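Local coordinates for protein pyridoxine 4-oxidase (Mesorhizobium loti, PDB 4HA6) that probably oxidises pyridoxine to pyridoxal with bound FAD as cofactor and molecular oxygen as electron acceptor, as a member of the GMC oxidoreductase family, at residues R94-F100 with W112-L118; L166-H172 with M317-R321; A301-V306 with G353-S357; S151-F157 with V335-V339. All blocks are in the same frame, centred on the assembly; numbering follows the deposited sequence.

Interaction 1: residues R94-F100 with W112-L118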
loop_
_atom_site.group_PDB
_atom_site.type_symbol
_atom_site.label_atom_id
_atom_site.label_comp_id
_atom_site.label_asym_id
_atom_site.label_seq_id
_atom_site.Cartn_x
_atom_site.Cartn_y
_atom_site.Cartn_z
ATOM N N ARG A 94 -8.509 4.358 5.751
ATOM C CA ARG A 94 -9.167 3.047 5.781
ATOM C C ARG A 94 -9.612 2.625 4.382
ATOM O O ARG A 94 -9.442 1.476 3.976
ATOM C CB ARG A 94 -10.404 3.072 6.687
ATOM C CG ARG A 94 -10.141 3.273 8.162
ATOM C CD ARG A 94 -11.489 3.403 8.883
ATOM N NE ARG A 94 -11.322 3.398 10.334
ATOM C CZ ARG A 94 -12.321 3.515 11.204
ATOM N NH1 ARG A 94 -13.574 3.650 10.774
ATOM N NH2 ARG A 94 -12.068 3.503 12.502
ATOM N N GLY A 95 -10.168 3.573 3.635
ATOM C CA GLY A 95 -10.823 3.251 2.385
ATOM C C GLY A 95 -12.284 3.635 2.542
ATOM O O GLY A 95 -12.685 4.100 3.613
ATOM N N HIS A 96 -13.072 3.451 1.483
ATOM C CA HIS A 96 -14.495 3.782 1.490
ATOM C C HIS A 96 -15.302 2.495 1.597
ATOM O O HIS A 96 -14.908 1.481 1.020
ATOM C CB HIS A 96 -14.844 4.505 0.189
ATOM C CG HIS A 96 -16.275 4.930 0.094
ATOM N ND1 HIS A 96 -17.254 4.131 -0.456
ATOM C CD2 HIS A 96 -16.895 6.072 0.482
ATOM C CE1 HIS A 96 -18.413 4.765 -0.415
ATOM N NE2 HIS A 96 -18.223 5.941 0.159
ATOM N N PRO A 97 -16.426 2.519 2.335
ATOM C CA PRO A 97 -17.247 1.314 2.549
ATOM C C PRO A 97 -17.535 0.514 1.275
ATOM O O PRO A 97 -17.517 -0.725 1.313
ATOM C CB PRO A 97 -18.560 1.887 3.089
ATOM C CG PRO A 97 -18.107 3.090 3.902
ATOM C CD PRO A 97 -16.943 3.683 3.088
ATOM N N SER A 98 -17.799 1.207 0.169
ATOM C CA SER A 98 -18.060 0.535 -1.100
ATOM C C SER A 98 -16.847 -0.267 -1.599
ATOM O O SER A 98 -17.020 -1.272 -2.305
ATOM C CB SER A 98 -18.509 1.537 -2.157
ATOM O OG SER A 98 -19.750 2.132 -1.806
ATOM N N ASP A 99 -15.634 0.171 -1.240
ATOM C CA ASP A 99 -14.415 -0.567 -1.608
ATOM C C ASP A 99 -14.508 -1.979 -1.057
ATOM O O ASP A 99 -14.115 -2.950 -1.703
ATOM C CB ASP A 99 -13.151 0.061 -1.002
ATOM C CG ASP A 99 -12.885 1.475 -1.476
ATOM O OD1 ASP A 99 -13.489 1.910 -2.480
ATOM O OD2 ASP A 99 -12.026 2.152 -0.847
ATOM N N PHE A 100 -15.012 -2.079 0.167
ATOM C CA PHE A 100 -15.049 -3.349 0.874
ATOM C C PHE A 100 -16.274 -4.176 0.493
ATOM O O PHE A 100 -16.251 -5.403 0.607
ATOM C CB PHE A 100 -14.947 -3.119 2.383
ATOM C CG PHE A 100 -13.658 -2.482 2.795
ATOM C CD1 PHE A 100 -12.488 -3.233 2.854
ATOM C CD2 PHE A 100 -13.603 -1.125 3.098
ATOM C CE1 PHE A 100 -11.284 -2.644 3.225
ATOM C CE2 PHE A 100 -12.400 -0.527 3.477
ATOM C CZ PHE A 100 -11.243 -1.279 3.532
ATOM N N TRP A 112 -15.583 -9.211 5.494
ATOM C CA TRP A 112 -14.735 -8.312 4.742
ATOM C C TRP A 112 -15.477 -7.040 4.370
ATOM O O TRP A 112 -14.984 -6.242 3.574
ATOM C CB TRP A 112 -14.213 -9.033 3.491
ATOM C CG TRP A 112 -13.267 -10.170 3.846
ATOM C CD1 TRP A 112 -13.449 -11.515 3.616
ATOM C CD2 TRP A 112 -12.013 -10.052 4.527
ATOM N NE1 TRP A 112 -12.364 -12.230 4.096
ATOM C CE2 TRP A 112 -11.474 -11.351 4.662
ATOM C CE3 TRP A 112 -11.284 -8.971 5.024
ATOM C CZ2 TRP A 112 -10.256 -11.588 5.275
ATOM C CZ3 TRP A 112 -10.079 -9.211 5.635
ATOM C CH2 TRP A 112 -9.574 -10.507 5.755
ATOM N N GLY A 113 -16.671 -6.859 4.933
ATOM C CA GLY A 113 -17.458 -5.659 4.689
ATOM C C GLY A 113 -17.167 -4.589 5.720
ATOM O O GLY A 113 -16.682 -4.899 6.815
ATOM N N TRP A 114 -17.447 -3.334 5.368
ATOM C CA TRP A 114 -17.179 -2.195 6.243
ATOM C C TRP A 114 -17.731 -2.387 7.671
ATOM O O TRP A 114 -17.038 -2.109 8.658
ATOM C CB TRP A 114 -17.779 -0.929 5.628
ATOM C CG TRP A 114 -17.547 0.314 6.434
ATOM C CD1 TRP A 114 -18.407 0.888 7.335
ATOM C CD2 TRP A 114 -16.387 1.155 6.395
ATOM N NE1 TRP A 114 -17.842 2.025 7.869
ATOM C CE2 TRP A 114 -16.603 2.212 7.311
ATOM C CE3 TRP A 114 -15.182 1.111 5.682
ATOM C CZ2 TRP A 114 -15.662 3.230 7.522
ATOM C CZ3 TRP A 114 -14.244 2.111 5.898
ATOM C CH2 TRP A 114 -14.491 3.163 6.807
ATOM N N ASP A 115 -18.974 -2.860 7.771
ATOM C CA ASP A 115 -19.630 -3.025 9.072
ATOM C C ASP A 115 -18.857 -3.971 9.981
ATOM O O ASP A 115 -18.692 -3.695 11.167
ATOM C CB ASP A 115 -21.056 -3.555 8.903
ATOM C CG ASP A 115 -22.010 -2.508 8.362
ATOM O OD1 ASP A 115 -21.731 -1.296 8.510
ATOM O OD2 ASP A 115 -23.046 -2.908 7.790
ATOM N N GLU A 116 -18.384 -5.087 9.427
ATOM C CA GLU A 116 -17.641 -6.065 10.228
ATOM C C GLU A 116 -16.201 -5.615 10.419
ATOM O O GLU A 116 -15.573 -5.932 11.427
ATOM C CB GLU A 116 -17.695 -7.454 9.592
ATOM C CG GLU A 116 -19.117 -8.006 9.406
ATOM C CD GLU A 116 -19.652 -8.758 10.617
ATOM O OE1 GLU A 116 -19.217 -8.468 11.755
ATOM O OE2 GLU A 116 -20.519 -9.643 10.420
ATOM N N LEU A 117 -15.674 -4.870 9.453
ATOM C CA LEU A 117 -14.306 -4.350 9.572
ATOM C C LEU A 117 -14.233 -3.226 10.602
ATOM O O LEU A 117 -13.187 -2.994 11.202
ATOM C CB LEU A 117 -13.796 -3.857 8.216
ATOM C CG LEU A 117 -13.382 -5.002 7.287
ATOM C CD1 LEU A 117 -12.933 -4.477 5.946
ATOM C CD2 LEU A 117 -12.287 -5.842 7.918
ATOM N N LEU A 118 -15.354 -2.541 10.818
ATOM C CA LEU A 118 -15.398 -1.395 11.740
ATOM C C LEU A 118 -14.764 -1.696 13.120
ATOM O O LEU A 118 -13.851 -0.975 13.546
ATOM C CB LEU A 118 -16.827 -0.843 11.840
ATOM C CG LEU A 118 -17.083 0.662 11.764
ATOM C CD1 LEU A 118 -16.071 1.397 10.911
ATOM C CD2 LEU A 118 -18.481 0.885 11.210
HETATM O O HOH W 1 -18.926 -2.684 3.009
#

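Interaction 2: residues L166-H172 with M317-R321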
loop_
_atom_site.group_PDB
_atom_site.type_symbol
_atom_site.label_atom_id
_atom_site.label_comp_id
_atom_site.label_asym_id
_atom_site.label_seq_id
_atom_site.Cartn_x
_atom_site.Cartn_y
_atom_site.Cartn_z
ATOM N N LEU A 166 -16.770 20.724 -2.163
ATOM C CA LEU A 166 -16.334 19.572 -1.368
ATOM C C LEU A 166 -16.539 19.813 0.128
ATOM O O LEU A 166 -16.110 20.832 0.661
ATOM C CB LEU A 166 -14.862 19.246 -1.639
ATOM C CG LEU A 166 -14.523 18.645 -3.002
ATOM C CD1 LEU A 166 -13.021 18.721 -3.253
ATOM C CD2 LEU A 166 -15.007 17.195 -3.090
ATOM N N PRO A 167 -17.183 18.860 0.819
ATOM C CA PRO A 167 -17.403 19.024 2.262
ATOM C C PRO A 167 -16.114 18.909 3.084
ATOM O O PRO A 167 -15.142 18.238 2.689
ATOM C CB PRO A 167 -18.370 17.881 2.605
ATOM C CG PRO A 167 -18.145 16.850 1.530
ATOM C CD PRO A 167 -17.810 17.635 0.287
ATOM N N ARG A 168 -16.099 19.581 4.226
ATOM C CA ARG A 168 -14.941 19.537 5.099
ATOM C C ARG A 168 -15.024 18.321 6.014
ATOM O O ARG A 168 -15.990 18.152 6.764
ATOM C CB ARG A 168 -14.842 20.820 5.929
ATOM C CG ARG A 168 -13.681 21.716 5.536
ATOM C CD ARG A 168 -13.196 22.580 6.710
ATOM N NE ARG A 168 -12.102 23.463 6.307
ATOM C CZ ARG A 168 -12.271 24.547 5.552
ATOM N NH1 ARG A 168 -13.483 24.873 5.118
ATOM N NH2 ARG A 168 -11.232 25.301 5.218
ATOM N N LEU A 169 -14.011 17.467 5.939
ATOM C CA LEU A 169 -13.989 16.238 6.714
ATOM C C LEU A 169 -12.958 16.363 7.828
ATOM O O LEU A 169 -12.069 17.217 7.773
ATOM C CB LEU A 169 -13.607 15.063 5.814
ATOM C CG LEU A 169 -14.423 14.772 4.548
ATOM C CD1 LEU A 169 -13.773 13.650 3.736
ATOM C CD2 LEU A 169 -15.844 14.399 4.903
ATOM N N GLU A 170 -13.082 15.509 8.839
ATOM C CA GLU A 170 -12.024 15.336 9.816
ATOM C C GLU A 170 -11.315 14.006 9.566
ATOM O O GLU A 170 -11.606 13.005 10.235
ATOM C CB GLU A 170 -12.585 15.336 11.235
ATOM C CG GLU A 170 -12.959 16.679 11.801
ATOM C CD GLU A 170 -13.039 16.596 13.313
ATOM O OE1 GLU A 170 -14.096 16.176 13.828
ATOM O OE2 GLU A 170 -12.025 16.897 13.983
ATOM N N GLY A 171 -10.369 14.000 8.626
ATOM C CA GLY A 171 -9.734 12.762 8.212
ATOM C C GLY A 171 -10.651 12.043 7.239
ATOM O O GLY A 171 -11.786 12.483 7.020
ATOM N N HIS A 172 -10.174 10.937 6.668
ATOM C CA HIS A 172 -10.883 10.263 5.591
ATOM C C HIS A 172 -11.617 9.025 6.059
ATOM O O HIS A 172 -12.096 8.259 5.233
ATOM C CB HIS A 172 -9.883 9.819 4.514
ATOM C CG HIS A 172 -9.273 10.954 3.762
ATOM N ND1 HIS A 172 -7.957 11.329 3.933
ATOM C CD2 HIS A 172 -9.798 11.806 2.851
ATOM C CE1 HIS A 172 -7.699 12.365 3.153
ATOM N NE2 HIS A 172 -8.797 12.674 2.485
ATOM N N MET A 317 -4.921 14.794 0.491
ATOM C CA MET A 317 -5.622 14.207 -0.648
ATOM C C MET A 317 -7.056 14.665 -0.614
ATOM O O MET A 317 -7.686 14.647 0.454
ATOM C CB MET A 317 -5.650 12.683 -0.554
ATOM C CG MET A 317 -4.309 12.019 -0.574
ATOM S SD MET A 317 -3.428 12.595 -2.003
ATOM C CE MET A 317 -2.215 13.596 -1.133
ATOM N N ALA A 318 -7.581 15.054 -1.773
ATOM C CA ALA A 318 -9.002 15.334 -1.901
ATOM C C ALA A 318 -9.600 14.295 -2.841
ATOM O O ALA A 318 -9.369 14.352 -4.052
ATOM C CB ALA A 318 -9.224 16.733 -2.452
ATOM N N TYR A 319 -10.350 13.342 -2.286
ATOM C CA TYR A 319 -11.071 12.361 -3.094
ATOM C C TYR A 319 -12.418 12.935 -3.516
ATOM O O TYR A 319 -13.025 13.708 -2.772
ATOM C CB TYR A 319 -11.267 11.069 -2.291
ATOM C CG TYR A 319 -9.944 10.515 -1.846
ATOM C CD1 TYR A 319 -9.210 9.697 -2.695
ATOM C CD2 TYR A 319 -9.398 10.852 -0.611
ATOM C CE1 TYR A 319 -7.978 9.192 -2.312
ATOM C CE2 TYR A 319 -8.151 10.356 -0.214
ATOM C CZ TYR A 319 -7.447 9.529 -1.087
ATOM O OH TYR A 319 -6.203 9.021 -0.756
ATOM N N MET A 320 -12.896 12.550 -4.699
ATOM C CA MET A 320 -14.138 13.114 -5.213
ATOM C C MET A 320 -14.695 12.274 -6.361
ATOM O O MET A 320 -14.056 11.327 -6.842
ATOM C CB MET A 320 -13.900 14.562 -5.672
ATOM C CG MET A 320 -12.898 14.691 -6.829
ATOM S SD MET A 320 -12.197 16.355 -7.084
ATOM C CE MET A 320 -10.931 16.392 -5.816
ATOM N N ARG A 321 -15.892 12.623 -6.809
ATOM C CA ARG A 321 -16.437 11.977 -7.981
ATOM C C ARG A 321 -15.740 12.609 -9.183
ATOM O O ARG A 321 -15.208 13.722 -9.093
ATOM C CB ARG A 321 -17.960 12.152 -8.038
ATOM C CG ARG A 321 -18.699 11.559 -6.825
ATOM C CD ARG A 321 -18.613 10.028 -6.770
ATOM N NE ARG A 321 -19.421 9.426 -7.822
ATOM C CZ ARG A 321 -19.539 8.117 -8.026
ATOM N NH1 ARG A 321 -18.901 7.254 -7.238
ATOM N NH2 ARG A 321 -20.295 7.674 -9.024
#

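Interaction 3: residues A301-V306 with G353-S357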
loop_
_atom_site.group_PDB
_atom_site.type_symbol
_atom_site.label_atom_id
_atom_site.label_comp_id
_atom_site.label_asym_id
_atom_site.label_seq_id
_atom_site.Cartn_x
_atom_site.Cartn_y
_atom_site.Cartn_z
ATOM N N ALA A 301 4.459 27.198 -10.655
ATOM C CA ALA A 301 5.477 28.118 -10.161
ATOM C C ALA A 301 4.875 28.879 -8.985
ATOM O O ALA A 301 3.720 29.324 -9.058
ATOM C CB ALA A 301 5.902 29.089 -11.266
ATOM N N ALA A 302 5.634 29.033 -7.902
ATOM C CA ALA A 302 5.109 29.746 -6.733
ATOM C C ALA A 302 5.423 31.239 -6.775
ATOM O O ALA A 302 6.501 31.643 -7.221
ATOM C CB ALA A 302 5.611 29.127 -5.440
ATOM N N ARG A 303 4.473 32.038 -6.289
ATOM C CA ARG A 303 4.563 33.498 -6.266
ATOM C C ARG A 303 5.496 33.957 -5.145
ATOM O O ARG A 303 5.927 35.111 -5.108
ATOM C CB ARG A 303 3.162 34.097 -6.045
ATOM C CG ARG A 303 3.030 35.556 -6.451
ATOM C CD ARG A 303 1.627 36.085 -6.188
ATOM N NE ARG A 303 1.301 35.915 -4.795
ATOM C CZ ARG A 303 1.533 36.830 -3.863
ATOM N NH1 ARG A 303 2.062 38.015 -4.180
ATOM N NH2 ARG A 303 1.217 36.559 -2.612
ATOM N N LYS A 304 5.787 33.050 -4.220
ATOM C CA LYS A 304 6.683 33.337 -3.106
ATOM C C LYS A 304 7.276 32.021 -2.599
ATOM O O LYS A 304 6.785 30.957 -2.968
ATOM C CB LYS A 304 5.925 34.081 -2.013
ATOM C CG LYS A 304 4.662 33.414 -1.514
ATOM C CD LYS A 304 3.795 34.479 -0.849
ATOM C CE LYS A 304 2.697 33.899 0.012
ATOM N NZ LYS A 304 2.019 35.020 0.745
ATOM N N PRO A 305 8.348 32.077 -1.783
ATOM C CA PRO A 305 8.994 30.829 -1.340
ATOM C C PRO A 305 8.070 29.806 -0.661
ATOM O O PRO A 305 7.398 30.128 0.316
ATOM C CB PRO A 305 10.036 31.322 -0.329
ATOM C CG PRO A 305 10.380 32.701 -0.793
ATOM C CD PRO A 305 9.105 33.274 -1.353
ATOM N N VAL A 306 8.060 28.578 -1.176
ATOM C CA VAL A 306 7.328 27.468 -0.559
ATOM C C VAL A 306 8.137 26.856 0.593
ATOM O O VAL A 306 9.178 26.240 0.366
ATOM C CB VAL A 306 7.020 26.356 -1.588
ATOM C CG1 VAL A 306 6.323 25.185 -0.914
ATOM C CG2 VAL A 306 6.170 26.901 -2.716
ATOM N N GLY A 353 11.637 25.045 -3.244
ATOM C CA GLY A 353 10.978 26.229 -2.717
ATOM C C GLY A 353 10.298 27.094 -3.767
ATOM O O GLY A 353 9.494 27.970 -3.420
ATOM N N SER A 354 10.600 26.849 -5.044
ATOM C CA SER A 354 10.108 27.702 -6.138
ATOM C C SER A 354 8.801 27.210 -6.775
ATOM O O SER A 354 8.176 27.918 -7.577
ATOM C CB SER A 354 11.167 27.810 -7.230
ATOM O OG SER A 354 11.179 26.637 -8.026
ATOM N N ALA A 355 8.391 25.999 -6.428
ATOM C CA ALA A 355 7.203 25.417 -7.039
ATOM C C ALA A 355 6.527 24.408 -6.122
ATOM O O ALA A 355 7.125 23.912 -5.150
ATOM C CB ALA A 355 7.553 24.771 -8.393
ATOM N N TYR A 356 5.264 24.126 -6.431
ATOM C CA TYR A 356 4.532 23.038 -5.793
ATOM C C TYR A 356 3.749 22.306 -6.868
ATOM O O TYR A 356 3.455 22.873 -7.931
ATOM C CB TYR A 356 3.589 23.556 -4.713
ATOM C CG TYR A 356 2.600 24.614 -5.183
ATOM C CD1 TYR A 356 2.940 25.964 -5.178
ATOM C CD2 TYR A 356 1.316 24.263 -5.587
ATOM C CE1 TYR A 356 2.036 26.931 -5.591
ATOM C CE2 TYR A 356 0.405 25.222 -6.006
ATOM C CZ TYR A 356 0.773 26.553 -6.008
ATOM O OH TYR A 356 -0.127 27.518 -6.419
ATOM N N SER A 357 3.446 21.039 -6.605
ATOM C CA SER A 357 2.710 20.219 -7.552
ATOM C C SER A 357 1.405 19.779 -6.928
ATOM O O SER A 357 1.347 19.493 -5.729
ATOM C CB SER A 357 3.504 18.964 -7.928
ATOM O OG SER A 357 4.569 19.253 -8.805
#

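Interaction 4: residues S151-F157 with V335-V339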
loop_
_atom_site.group_PDB
_atom_site.type_symbol
_atom_site.label_atom_id
_atom_site.label_comp_id
_atom_site.label_asym_id
_atom_site.label_seq_id
_atom_site.Cartn_x
_atom_site.Cartn_y
_atom_site.Cartn_z
ATOM N N SER A 151 0.568 22.942 6.486
ATOM C CA SER A 151 1.166 23.994 5.661
ATOM C C SER A 151 0.145 25.032 5.159
ATOM O O SER A 151 -0.960 24.676 4.743
ATOM C CB SER A 151 1.875 23.351 4.468
ATOM O OG SER A 151 2.100 24.296 3.448
ATOM N N PRO A 152 0.513 26.327 5.191
ATOM C CA PRO A 152 -0.420 27.331 4.670
ATOM C C PRO A 152 -0.801 27.063 3.208
ATOM O O PRO A 152 -1.935 27.365 2.827
ATOM C CB PRO A 152 0.350 28.658 4.824
ATOM C CG PRO A 152 1.766 28.287 5.081
ATOM C CD PRO A 152 1.728 26.938 5.757
ATOM N N LEU A 153 0.115 26.489 2.419
ATOM C CA LEU A 153 -0.210 25.996 1.069
ATOM C C LEU A 153 -1.337 24.958 1.086
ATOM O O LEU A 153 -2.288 25.051 0.300
ATOM C CB LEU A 153 1.032 25.388 0.380
ATOM C CG LEU A 153 0.838 24.751 -1.005
ATOM C CD1 LEU A 153 0.033 25.651 -1.961
ATOM C CD2 LEU A 153 2.178 24.388 -1.644
ATOM N N ALA A 154 -1.227 23.969 1.973
ATOM C CA ALA A 154 -2.251 22.927 2.085
ATOM C C ALA A 154 -3.589 23.492 2.555
ATOM O O ALA A 154 -4.654 23.065 2.091
ATOM C CB ALA A 154 -1.793 21.807 3.002
ATOM N N ARG A 155 -3.552 24.455 3.473
ATOM C CA ARG A 155 -4.800 25.056 3.923
ATOM C C ARG A 155 -5.471 25.812 2.784
ATOM O O ARG A 155 -6.701 25.863 2.689
ATOM C CB ARG A 155 -4.577 25.974 5.130
ATOM C CG ARG A 155 -4.250 25.226 6.411
ATOM C CD ARG A 155 -4.164 26.172 7.598
ATOM N NE ARG A 155 -2.790 26.329 8.074
ATOM C CZ ARG A 155 -2.045 27.410 7.858
ATOM N NH1 ARG A 155 -2.545 28.437 7.173
ATOM N NH2 ARG A 155 -0.804 27.467 8.331
ATOM N N ALA A 156 -4.656 26.410 1.926
ATOM C CA ALA A 156 -5.164 27.171 0.800
ATOM C C ALA A 156 -5.793 26.200 -0.205
ATOM O O ALA A 156 -6.831 26.494 -0.825
ATOM C CB ALA A 156 -4.044 27.958 0.166
ATOM N N PHE A 157 -5.156 25.042 -0.361
ATOM C CA PHE A 157 -5.649 24.011 -1.257
ATOM C C PHE A 157 -6.996 23.526 -0.732
ATOM O O PHE A 157 -7.967 23.387 -1.488
ATOM C CB PHE A 157 -4.639 22.873 -1.297
ATOM C CG PHE A 157 -5.121 21.640 -2.003
ATOM C CD1 PHE A 157 -5.137 21.579 -3.394
ATOM C CD2 PHE A 157 -5.511 20.518 -1.275
ATOM C CE1 PHE A 157 -5.558 20.426 -4.055
ATOM C CE2 PHE A 157 -5.939 19.356 -1.925
ATOM C CZ PHE A 157 -5.962 19.311 -3.315
ATOM N N VAL A 335 -7.154 14.413 -6.040
ATOM C CA VAL A 335 -6.178 15.457 -6.324
ATOM C C VAL A 335 -5.516 15.783 -5.002
ATOM O O VAL A 335 -6.201 16.106 -4.036
ATOM C CB VAL A 335 -6.822 16.745 -6.896
ATOM C CG1 VAL A 335 -5.783 17.854 -6.994
ATOM C CG2 VAL A 335 -7.445 16.480 -8.258
ATOM N N GLY A 336 -4.195 15.680 -4.946
ATOM C CA GLY A 336 -3.482 15.870 -3.693
ATOM C C GLY A 336 -2.565 17.076 -3.746
ATOM O O GLY A 336 -2.048 17.433 -4.813
ATOM N N CYS A 337 -2.365 17.718 -2.602
ATOM C CA CYS A 337 -1.505 18.891 -2.561
ATOM C C CYS A 337 -0.081 18.510 -2.162
ATOM O O CYS A 337 0.171 18.207 -0.997
ATOM C CB CYS A 337 -2.065 19.919 -1.579
ATOM S SG CYS A 337 -1.042 21.400 -1.461
ATOM N N GLY A 338 0.841 18.504 -3.125
ATOM C CA GLY A 338 2.240 18.213 -2.840
ATOM C C GLY A 338 3.016 19.487 -2.535
ATOM O O GLY A 338 3.319 20.266 -3.444
ATOM N N VAL A 339 3.337 19.711 -1.262
ATOM C CA VAL A 339 4.116 20.888 -0.868
ATOM C C VAL A 339 5.504 20.921 -1.555
ATOM O O VAL A 339 6.071 21.994 -1.787
ATOM C CB VAL A 339 4.227 21.012 0.679
ATOM C CG1 VAL A 339 4.849 22.360 1.079
ATOM C CG2 VAL A 339 2.846 20.843 1.332
#

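Interaction 1: residues R94-F100 with W112-L118
Trp114 carries its CG anti to the backbone N (chi1 -179°), which swings the indole from the first turn of helix 114-124 against Pro97; Phe100, with CG anti to the carbonyl carbon (chi1 -63°), brings its ring to the indole edge. Pro97 CG lies over the five-membered ring of Trp114, 3.7 Å from its centroid and nearly on the ring normal, a CH-pi contact. Leu118 CD1 covers the other face, so the indole is clamped between two aliphatic groups. Phe100 CD2 approaches the rim at Trp114 CE3 (3.8 Å), while one face of the Phe100 ring takes Leu117 CD1, 3.4 Å from Phe100 CD1. At the far end of the indole, the extended chain of Arg94 crosses at about a right angle, with Arg94 CD 3.7 Å from Trp114 CH2. The guanidinium does not stack flat, its plane being 60° from the indole, and its NH2 goes on to a salt bridge with Glu125. Cutting Trp114 back to an alanine would probably open a gap between Pro97 and Leu118 and leave Arg94 CD and the Phe100 edge without their packing surface. A water joins the backbones, donating to Pro97 O (2.9 Å) and accepting from Trp114 N (2.9 Å). Just ahead of helix 97-107, His96 N bonds to Asp99 OD2 (2.9 Å) and His96 ND1 accepts from Ser98 N; Asp99 OD2 also receives Ala486 N. These are two consecutive helices joined by a short connection, their N-terminal ends packed together, the first opened by a capping box, within the N-terminal GMC oxidoreductase region.

Interaction 2: residues L166-H172 with M317-R321
His172 and Tyr319 meet edge to face: the tyrosine turns its CD2-CE2 edge onto one face of the imidazole, with the planes 85° apart and the centroids 5.0 Å from each other. Tyr319 CD2 comes within 3.6 Å of His172 CD2, toward the rim of the imidazole and not over its centre. The same imidazole uses its edge for a second partner, NE2 donating to Met317 O at 3.0 Å. That oxygen lies near the ring plane, but the bond is bent (141° at the hydrogen) and the donor stands above the carbonyl plane. One contact on the face and one at the edge together probably limit the turning of the ring. Putting a leucine at His172 would probably leave Met317 O without this donor and the Tyr319 edge without a pi face to rest on. At the other end of the 166-172 loop, Leu166 crosses Met320 at about a right angle. Leu166 CD2 touches Met320 CB (3.9 Å), and CD1 reaches Met320 CE (4.0 Å) because the methionine chain bends back at chi3. Leu166 CD1 also lies 4.4 Å from Ala318 CB. Between these ends the loop bonds through Pro167 and Leu169 to Val180, whose neighbour Gly179 bonds to Tyr319. Tyr319 also touches Pro488 of the pyridoxamine pocket. Chemically, the contact has an apolar end at Leu166 and an aromatic, hydrogen-bonded end at His172: NE2 carries the proton in this bond, which satisfies a buried strand carbonyl beside apolar packing, with the Met317 side chain about 5 Å from the bound pyridoxamine.

Interaction 3: residues A301-V306 with G353-S357
Ala302 and Val306 each donate a backbone N-H to the 353-357 segment, and these two hydrogen bonds carry the contact. Ala302 N reaches Ser354 O at 2.8 Å, almost straight at the hydrogen (171°) though tilted from the carbonyl plane. Val306 N meets Gly353 O at 2.7 Å, in the carbonyl plane and on a lone pair. Ala301 and Ala355 form an antiparallel non-hydrogen-bonded pair, with their CA atoms 4.5 Å apart and both methyls on the same face of the sheet. Weaker CA-H...O contacts close the open end: Pro305 CA lies 3.6 Å from Gly353 O, which therefore takes two donors, and Gly353 CA lies 3.6 Å from Val306 O. Gly353 adopts a positive phi (78°), a conformation that suits a residue without a side chain. Apolar contact is supplied by Tyr356, whose CG sits between the backbone N and the carbonyl carbon (chi1 55°); this brings the ring edge beside both partners, CD1 meeting Ala302 CB (4.1 Å) and Val306 CG2 (4.2 Å). The chain of 301-306 thus bows outward between its two bonds and returns with Val306 beside the tyrosine. Ser354 OG turns back to Ala351 O. In the fold, the contact finishes the antiparallel pairing of strands 293-302 and 355-362, next to the backbone bond between Tyr300 and Tyr356; strand 418-421 pairs with Ala301 on its other side, and strand 333-338 flanks 355-362 through Gly338 and Ser357.

Interaction 4: residues S151-F157 with V335-V339
Cys337 meets the Phe157 ring twice: CB lies over the face, 3.7 Å from the centroid of the Phe157 ring and 20° off the normal, in a CH-pi contact, while SG stands obliquely at 4.7 Å from the same centroid, a sulfur-aromatic contact. With SG anti to the backbone N (chi1 179°), the sulfur of Cys337 is carried on to Leu153 CG (3.9 Å) and the backbone at Ala154 CA (4.0 Å). Phe157 in turn reaches over the strand. Its CZ comes edge-on to Val335 O at 3.3 Å, near the ring plane, and its CE1 touches Val335 CG1 at 3.9 Å. Val339 closes the other end, with CG1 4.3 Å from Leu153 CD2 and its two methyls beside Ser151 OG. That hydroxyl accepts a weak bond from Leu153 N as the helix N-cap, and Ser151 N is held by Glu315 of strand 314-320. Beyond the two segments, Ile408 of helix 392-409 packs on Phe157, and Leu414 on Leu153. Helix 152-157 and strand 335-338 run nearly antiparallel (157°), with their axes 8.8 Å apart. Val335 and Cys337 face the helix, while Gly336, between them, would direct a CB away from it. This is a helix packed on one face of an antiparallel sheet, the arrangement of the substrate-binding domain in GMC oxidoreductases, where the other face of the sheet looks to the active site.

In the fold
Three of the contacts share the six-stranded antiparallel sheet, and interaction 1 stands apart from it among helices 97-107 and 114-124. Interactions 3 and 4 have centres about 12 Å apart and touch, strands 333-338 and 355-362 being neighbours; interactions 2 and 4 are about 13 Å apart and join through the adjacent strands 314-320 and 333-338. Interaction 1 is about 17 Å from interaction 2 and about 38 Å from interaction 3, centre to centre. Along the chain it closes first; interaction 2 is nested within the loop of interaction 4, and interaction 3 crosses both. Distant sequence is thus gathered onto one sheet bordering the pyridoxamine site.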